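Local coordinates for Beta/gamma crystallin domain-containing protein 1 (Homo sapiens, PDB 3CW3) that may suppress malignant melanoma, perhaps through interactions with the cytoskeleton, and is represented here by one non-lens beta/gamma-crystallin domain built of two Greek-key motifs, at residues 69-73 against 74-78. Sequence-based numbering, arbitrary orientation.
Sequences WGIED and ILERH
Glu76 folds back across a tight turn and accepts a hydrogen bond from the backbone of Glu72: Glu72 N lies 2.8 Å from Glu76 OE2, with an almost straight N-H...O angle of 174°. The amide meets the anti side of the carboxylate, somewhat out of its plane. A bend at chi2 (-59°) curls the carboxylate back toward the preceding chain; glutamate suits the place because its two methylenes span the turn and still leave an acceptor at the end.

Two backbone bonds close two overlapping turns: Leu75 N donates to Glu72 O at 2.9 Å, and Glu76 N makes a longer, weak bond to Asp73 O, each from i+3 to i. At Gly70 the backbone angles leave no room for a CB, which would press on the preceding carbonyl oxygen.

Van der Waals contacts are few. Ile71 crosses Glu76 at about a right angle; its CG2 rests 3.8 Å from Glu76 CG, while CD1 lies beside the carboxylate carbon CD. On Glu72, CG stands anti to the backbone N (chi1 -163°) and the extended chain runs alongside Leu75, bringing Glu72 OE2 to 3.7 Å from Leu75 CD1.

Lying at the surface in the second Greek-key motif, the double turn belongs to the long loop between strands 61-66 and 91-95. Trp69, just before it in the same loop, hydrogen-bonds through NE1 to Val88 O, while Leu75 touches Ala81 farther along.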
loop_
_atom_site.group_PDB
_atom_site.type_symbol
_atom_site.label_atom_id
_atom_site.label_comp_id
_atom_site.label_asym_id
_atom_site.label_seq_id
_atom_site.Cartn_x
_atom_site.Cartn_y
_atom_site.Cartn_z
ATOM N N TRP A 69 0.831 0.520 10.207
ATOM C CA TRP A 69 -0.415 1.277 10.178
ATOM C C TRP A 69 -0.669 1.991 11.506
ATOM O O TRP A 69 -0.199 1.558 12.558
ATOM C CB TRP A 69 -1.597 0.352 9.863
ATOM C CG TRP A 69 -1.603 -0.211 8.462
ATOM C CD1 TRP A 69 -1.062 -1.397 8.046
ATOM C CD2 TRP A 69 -2.189 0.392 7.297
ATOM N NE1 TRP A 69 -1.277 -1.571 6.696
ATOM C CE2 TRP A 69 -1.967 -0.489 6.212
ATOM C CE3 TRP A 69 -2.881 1.590 7.066
ATOM C CZ2 TRP A 69 -2.415 -0.210 4.916
ATOM C CZ3 TRP A 69 -3.326 1.869 5.777
ATOM C CH2 TRP A 69 -3.092 0.971 4.717
ATOM N N GLY A 70 -1.416 3.088 11.449
ATOM C CA GLY A 70 -1.721 3.826 12.658
ATOM C C GLY A 70 -0.620 4.771 13.098
ATOM O O GLY A 70 0.275 5.118 12.324
ATOM N N ILE A 71 -0.679 5.171 14.363
ATOM C CA ILE A 71 0.288 6.105 14.915
ATOM C C ILE A 71 1.126 5.531 16.056
ATOM O O ILE A 71 0.597 4.923 16.985
ATOM C CB ILE A 71 -0.436 7.381 15.418
ATOM C CG1 ILE A 71 -1.097 8.095 14.234
ATOM C CG2 ILE A 71 0.545 8.315 16.131
ATOM C CD1 ILE A 71 -0.123 8.511 13.146
ATOM N N GLU A 72 2.439 5.724 15.969
ATOM C CA GLU A 72 3.357 5.275 17.011
ATOM C C GLU A 72 4.148 6.519 17.409
ATOM O O GLU A 72 5.268 6.732 16.947
ATOM C CB GLU A 72 4.305 4.191 16.488
ATOM C CG GLU A 72 4.987 3.423 17.615
ATOM C CD GLU A 72 5.994 2.393 17.130
ATOM O OE1 GLU A 72 5.814 1.847 16.018
ATOM O OE2 GLU A 72 6.958 2.115 17.880
ATOM N N ASP A 73 3.526 7.337 18.255
ATOM C CA ASP A 73 4.066 8.606 18.744
ATOM C C ASP A 73 5.581 8.817 18.774
ATOM O O ASP A 73 6.088 9.793 18.217
ATOM C CB ASP A 73 3.519 8.889 20.147
ATOM C CG ASP A 73 2.017 9.120 20.162
ATOM O OD1 ASP A 73 1.444 9.150 21.272
ATOM O OD2 ASP A 73 1.412 9.283 19.084
ATOM N N ILE A 74 6.299 7.917 19.436
ATOM C CA ILE A 74 7.747 8.049 19.569
ATOM C C ILE A 74 8.559 8.163 18.280
ATOM O O ILE A 74 9.652 8.732 18.287
ATOM C CB ILE A 74 8.334 6.885 20.426
ATOM C CG1 ILE A 74 7.989 7.107 21.899
ATOM C CG2 ILE A 74 9.849 6.814 20.270
ATOM C CD1 ILE A 74 8.717 6.170 22.855
ATOM N N LEU A 75 8.030 7.661 17.172
ATOM C CA LEU A 75 8.791 7.695 15.926
ATOM C C LEU A 75 8.159 8.459 14.775
ATOM O O LEU A 75 8.692 8.442 13.671
ATOM C CB LEU A 75 9.057 6.263 15.456
ATOM C CG LEU A 75 9.684 5.325 16.486
ATOM C CD1 LEU A 75 9.599 3.885 15.996
ATOM C CD2 LEU A 75 11.123 5.741 16.737
ATOM N N GLU A 76 7.047 9.141 15.029
ATOM C CA GLU A 76 6.332 9.851 13.972
ATOM C C GLU A 76 6.949 11.094 13.318
ATOM O O GLU A 76 6.745 11.320 12.122
ATOM C CB GLU A 76 4.920 10.193 14.456
ATOM C CG GLU A 76 4.017 8.987 14.716
ATOM C CD GLU A 76 3.811 8.117 13.483
ATOM O OE1 GLU A 76 3.870 8.650 12.352
ATOM O OE2 GLU A 76 3.573 6.899 13.647
ATOM N N ARG A 77 7.684 11.911 14.068
ATOM C CA ARG A 77 8.264 13.108 13.457
ATOM C C ARG A 77 9.383 12.752 12.480
ATOM O O ARG A 77 9.948 11.660 12.540
ATOM C CB ARG A 77 8.797 14.068 14.528
ATOM C CG ARG A 77 7.772 14.473 15.576
ATOM C CD ARG A 77 8.253 15.653 16.414
ATOM N NE ARG A 77 8.191 16.908 15.666
ATOM C CZ ARG A 77 9.250 17.602 15.258
ATOM N NH1 ARG A 77 10.479 17.175 15.521
ATOM N NH2 ARG A 77 9.076 18.731 14.581
ATOM N N HIS A 78 9.682 13.678 11.576
ATOM C CA HIS A 78 10.737 13.513 10.570
ATOM C C HIS A 78 10.346 12.674 9.357
ATOM O O HIS A 78 10.229 13.200 8.249
ATOM C CB HIS A 78 12.009 12.913 11.189
ATOM C CG HIS A 78 12.606 13.748 12.277
ATOM N ND1 HIS A 78 12.751 15.115 12.173
ATOM C CD2 HIS A 78 13.105 13.408 13.489
ATOM C CE1 HIS A 78 13.310 15.581 13.276
ATOM N NE2 HIS A 78 13.535 14.565 14.090
#